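Local coordinates for protein acyl-coenzyme A oxidase 3 (Yarrowia lipolytica, PDB 5YS9) that oxidises acyl-CoA of various chain lengths to trans-2-enoyl-CoA with FAD and molecular oxygen, releasing hydrogen peroxide in peroxisomal fatty acid beta-oxidation, at residues I310-I321 and L358-A369. Numbering follows the deposited sequence.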
loop_
_atom_site.group_PDB
_atom_site.type_symbol
_atom_site.label_atom_id
_atom_site.label_comp_id
_atom_site.label_asym_id
_atom_site.label_seq_id
_atom_site.Cartn_x
_atom_site.Cartn_y
_atom_site.Cartn_z
ATOM N N ILE A 310 13.197 3.533 13.187
ATOM C CA ILE A 310 13.452 4.666 12.323
ATOM C C ILE A 310 14.571 4.276 11.380
ATOM O O ILE A 310 14.434 4.510 10.201
ATOM C CB ILE A 310 13.820 5.938 13.111
ATOM C CG1 ILE A 310 12.626 6.382 13.943
ATOM C CG2 ILE A 310 14.184 7.072 12.162
ATOM C CD1 ILE A 310 13.043 7.158 15.172
ATOM N N ALA A 311 15.647 3.699 11.930
ATOM C CA ALA A 311 16.711 3.078 11.147
ATOM C C ALA A 311 16.236 1.936 10.203
ATOM O O ALA A 311 16.629 1.918 9.056
ATOM C CB ALA A 311 17.833 2.597 12.059
ATOM N N ASP A 312 15.400 1.012 10.675
ATOM C CA ASP A 312 14.800 -0.030 9.818
ATOM C C ASP A 312 14.124 0.596 8.599
ATOM O O ASP A 312 14.159 0.016 7.523
ATOM C CB ASP A 312 13.725 -0.880 10.561
ATOM C CG ASP A 312 14.307 -1.831 11.608
ATOM O OD1 ASP A 312 15.529 -2.045 11.590
ATOM O OD2 ASP A 312 13.545 -2.366 12.480
ATOM N N SER A 313 13.463 1.744 8.782
ATOM C CA SER A 313 12.778 2.393 7.676
ATOM C C SER A 313 13.810 2.783 6.604
ATOM O O SER A 313 13.558 2.673 5.361
ATOM C CB SER A 313 11.943 3.590 8.134
ATOM O OG SER A 313 10.886 3.186 9.001
ATOM N N PHE A 314 14.974 3.204 7.081
ATOM C CA PHE A 314 16.069 3.480 6.186
ATOM C C PHE A 314 16.558 2.230 5.477
ATOM O O PHE A 314 16.635 2.179 4.236
ATOM C CB PHE A 314 17.241 4.138 6.931
ATOM C CG PHE A 314 18.523 4.070 6.170
ATOM C CD1 PHE A 314 18.709 4.870 5.066
ATOM C CD2 PHE A 314 19.509 3.142 6.516
ATOM C CE1 PHE A 314 19.885 4.814 4.338
ATOM C CE2 PHE A 314 20.694 3.063 5.782
ATOM C CZ PHE A 314 20.881 3.912 4.696
ATOM N N PHE A 315 16.927 1.250 6.287
ATOM C CA PHE A 315 17.460 0.014 5.810
ATOM C C PHE A 315 16.620 -0.692 4.744
ATOM O O PHE A 315 17.187 -1.262 3.824
ATOM C CB PHE A 315 17.714 -0.927 6.989
ATOM C CG PHE A 315 18.974 -0.613 7.752
ATOM C CD1 PHE A 315 20.217 -0.603 7.103
ATOM C CD2 PHE A 315 18.931 -0.317 9.115
ATOM C CE1 PHE A 315 21.380 -0.341 7.813
ATOM C CE2 PHE A 315 20.091 -0.029 9.834
ATOM C CZ PHE A 315 21.311 -0.045 9.186
ATOM N N VAL A 316 15.290 -0.662 4.864
ATOM C CA VAL A 316 14.410 -1.219 3.842
ATOM C C VAL A 316 14.263 -0.275 2.656
ATOM O O VAL A 316 14.346 -0.713 1.531
ATOM C CB VAL A 316 13.022 -1.634 4.402
ATOM C CG1 VAL A 316 12.077 -2.169 3.304
ATOM C CG2 VAL A 316 13.226 -2.721 5.416
ATOM N N SER A 317 13.994 0.994 2.908
ATOM C CA SER A 317 13.732 1.931 1.832
ATOM C C SER A 317 14.835 2.015 0.771
ATOM O O SER A 317 14.520 2.087 -0.417
ATOM C CB SER A 317 13.461 3.337 2.377
ATOM O OG SER A 317 12.221 3.369 3.040
ATOM N N GLN A 318 16.092 2.034 1.215
ATOM C CA GLN A 318 17.248 2.155 0.336
ATOM C C GLN A 318 17.306 1.065 -0.758
ATOM O O GLN A 318 17.830 1.275 -1.878
ATOM C CB GLN A 318 18.541 2.137 1.158
ATOM C CG GLN A 318 18.740 0.858 1.963
ATOM C CD GLN A 318 20.089 0.748 2.667
ATOM O OE1 GLN A 318 20.972 1.549 2.488
ATOM N NE2 GLN A 318 20.233 -0.279 3.458
ATOM N N ARG A 319 16.776 -0.099 -0.426
ATOM C CA ARG A 319 16.774 -1.233 -1.337
ATOM C C ARG A 319 15.853 -0.914 -2.517
ATOM O O ARG A 319 16.250 -1.022 -3.676
ATOM C CB ARG A 319 16.305 -2.468 -0.587
ATOM C CG ARG A 319 16.452 -3.799 -1.314
ATOM C CD ARG A 319 15.685 -4.909 -0.572
ATOM N NE ARG A 319 15.195 -5.938 -1.493
ATOM C CZ ARG A 319 14.319 -6.893 -1.196
ATOM N NH1 ARG A 319 13.774 -6.982 0.012
ATOM N NH2 ARG A 319 13.975 -7.754 -2.151
ATOM N N PHE A 320 14.615 -0.604 -2.210
ATOM C CA PHE A 320 13.616 -0.317 -3.216
ATOM C C PHE A 320 13.810 0.951 -4.020
ATOM O O PHE A 320 13.565 0.980 -5.205
ATOM C CB PHE A 320 12.230 -0.535 -2.636
ATOM C CG PHE A 320 12.045 -1.939 -2.183
ATOM C CD1 PHE A 320 11.798 -2.929 -3.098
ATOM C CD2 PHE A 320 12.247 -2.285 -0.875
ATOM C CE1 PHE A 320 11.680 -4.231 -2.703
ATOM C CE2 PHE A 320 12.140 -3.587 -0.473
ATOM C CZ PHE A 320 11.858 -4.563 -1.390
ATOM N N ILE A 321 14.269 1.992 -3.360
ATOM C CA ILE A 321 14.634 3.200 -4.049
ATOM C C ILE A 321 15.794 2.928 -4.984
ATOM O O ILE A 321 15.858 3.488 -6.052
ATOM C CB ILE A 321 14.883 4.385 -3.098
ATOM C CG1 ILE A 321 14.774 5.693 -3.856
ATOM C CG2 ILE A 321 16.249 4.315 -2.463
ATOM C CD1 ILE A 321 13.402 6.010 -4.370
ATOM N N LEU A 358 12.043 10.870 -2.638
ATOM C CA LEU A 358 11.970 9.711 -1.791
ATOM C C LEU A 358 13.371 9.195 -1.522
ATOM O O LEU A 358 13.636 8.691 -0.443
ATOM C CB LEU A 358 11.065 8.644 -2.418
ATOM C CG LEU A 358 9.620 9.121 -2.752
ATOM C CD1 LEU A 358 8.743 8.064 -3.394
ATOM C CD2 LEU A 358 8.945 9.592 -1.495
ATOM N N LEU A 359 14.257 9.320 -2.505
ATOM C CA LEU A 359 15.686 9.090 -2.305
ATOM C C LEU A 359 16.185 10.075 -1.260
ATOM O O LEU A 359 16.933 9.709 -0.402
ATOM C CB LEU A 359 16.484 9.239 -3.620
ATOM C CG LEU A 359 18.014 9.260 -3.459
ATOM C CD1 LEU A 359 18.524 7.870 -3.129
ATOM C CD2 LEU A 359 18.790 9.866 -4.647
ATOM N N ALA A 360 15.770 11.320 -1.355
ATOM C CA ALA A 360 16.121 12.300 -0.356
ATOM C C ALA A 360 15.520 11.936 0.993
ATOM O O ALA A 360 16.171 12.030 2.007
ATOM C CB ALA A 360 15.673 13.671 -0.801
ATOM N N PHE A 361 14.280 11.479 0.978
ATOM C CA PHE A 361 13.580 11.097 2.182
ATOM C C PHE A 361 14.274 9.949 2.885
ATOM O O PHE A 361 14.347 9.926 4.091
ATOM C CB PHE A 361 12.159 10.685 1.825
ATOM C CG PHE A 361 11.144 11.036 2.857
ATOM C CD1 PHE A 361 11.375 10.791 4.184
ATOM C CD2 PHE A 361 9.948 11.594 2.488
ATOM C CE1 PHE A 361 10.438 11.105 5.124
ATOM C CE2 PHE A 361 9.002 11.906 3.420
ATOM C CZ PHE A 361 9.250 11.670 4.739
ATOM N N THR A 362 14.753 8.974 2.133
ATOM C CA THR A 362 15.427 7.844 2.749
ATOM C C THR A 362 16.722 8.221 3.454
ATOM O O THR A 362 16.973 7.752 4.532
ATOM C CB THR A 362 15.488 6.566 1.868
ATOM O OG1 THR A 362 16.796 6.003 1.884
ATOM C CG2 THR A 362 15.049 6.835 0.468
ATOM N N TYR A 363 17.502 9.115 2.869
ATOM C CA TYR A 363 18.709 9.610 3.515
ATOM C C TYR A 363 18.336 10.321 4.798
ATOM O O TYR A 363 19.004 10.184 5.806
ATOM C CB TYR A 363 19.422 10.614 2.620
ATOM C CG TYR A 363 20.485 10.057 1.710
ATOM C CD1 TYR A 363 20.178 9.106 0.754
ATOM C CD2 TYR A 363 21.791 10.504 1.786
ATOM C CE1 TYR A 363 21.145 8.605 -0.084
ATOM C CE2 TYR A 363 22.756 10.008 0.948
ATOM C CZ TYR A 363 22.428 9.061 0.017
ATOM O OH TYR A 363 23.390 8.570 -0.815
ATOM N N ALA A 364 17.261 11.092 4.731
ATOM C CA ALA A 364 16.747 11.864 5.845
ATOM C C ALA A 364 16.299 10.990 7.003
ATOM O O ALA A 364 16.490 11.332 8.157
ATOM C CB ALA A 364 15.609 12.751 5.386
ATOM N N MET A 365 15.673 9.873 6.687
ATOM C CA MET A 365 15.305 8.923 7.706
ATOM C C MET A 365 16.548 8.517 8.488
ATOM O O MET A 365 16.561 8.603 9.705
ATOM C CB MET A 365 14.639 7.700 7.125
ATOM C CG MET A 365 13.161 7.862 6.792
ATOM S SD MET A 365 12.692 6.577 5.619
ATOM C CE MET A 365 10.975 6.809 5.789
ATOM N N LYS A 366 17.605 8.107 7.809
ATOM C CA LYS A 366 18.820 7.740 8.547
ATOM C C LYS A 366 19.373 8.901 9.454
ATOM O O LYS A 366 19.724 8.674 10.603
ATOM C CB LYS A 366 19.893 7.184 7.581
ATOM C CG LYS A 366 21.062 6.442 8.213
ATOM C CD LYS A 366 20.624 5.298 9.159
ATOM C CE LYS A 366 21.796 4.380 9.552
ATOM N NZ LYS A 366 22.951 5.209 10.036
ATOM N N MET A 367 19.407 10.131 8.957
ATOM C CA MET A 367 19.896 11.254 9.760
ATOM C C MET A 367 19.043 11.487 11.011
ATOM O O MET A 367 19.580 11.826 12.062
ATOM C CB MET A 367 19.983 12.540 8.915
ATOM C CG MET A 367 20.981 12.485 7.757
ATOM S SD MET A 367 22.546 11.834 8.349
ATOM C CE MET A 367 22.589 10.124 7.794
ATOM N N ALA A 368 17.741 11.266 10.921
ATOM C CA ALA A 368 16.888 11.390 12.104
ATOM C C ALA A 368 17.097 10.252 13.140
ATOM O O ALA A 368 17.047 10.456 14.337
ATOM C CB ALA A 368 15.447 11.495 11.699
ATOM N N ALA A 369 17.352 9.055 12.684
ATOM C CA ALA A 369 17.805 7.991 13.562
ATOM C C ALA A 369 19.127 8.293 14.262
ATOM O O ALA A 369 19.298 7.937 15.415
ATOM C CB ALA A 369 17.937 6.681 12.781
#
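Phe314 and Lys366 make the main aromatic contact between segments 310-321 and 358-369, which run antiparallel with local axes 8.1 Å apart at closest and 151° between their directions. The lysine lays its aliphatic chain over one face of the ring, a CH-pi contact with Lys366 CB 3.9 Å from the Phe314 ring centroid; Lys366 CD follows at 3.6 Å from Phe314 CD2. With CG anti to the backbone N (chi1 163°), the ring reaches across to the other helix, and its CD1 edge meets Thr362 O at 3.4 Å. Lysine suits this place because its methylenes can cover a ring while NZ travels on to a salt bridge with Asp370 and a hydrogen bond to Leu45 O. A serine in place of Phe314 would probably leave the lysine methylenes without the face they lie on and open a gap beside Thr362.

The apolar contacts run along the rest of the interface. Thr362 is a knob in the hole formed by Phe314, Ser317, Gln318 and Ile321, its CB 3.8 Å from Ser317 CB. The alanines Ala311 and Ala369 have little bulk to hold the backbones apart, their CA atoms being 5.6 Å from each other; Ala369 CB also meets Ile310 CG2. At the other end, beta-branched Ile321 sends CG1 and CD1 along Leu359 and Leu358, while its other branch, CG2, meets Thr362 CG2. The extended, flexible Met365 brings SD against Ser313 CB.

No hydrogen bond crosses between the helices. Ser317 turns its OG back to Ser313 O (2.8 Å), satisfying the buried hydroxyl within its own helix.

The pair belongs to the all-helical C-alpha1 domain, joining helix 300-330 to helix 349-385. Helix 391-428 touches both, through Ile310, Ser317 and Met365, while helix 441-448 packs on the former and helix 547-573 on the latter.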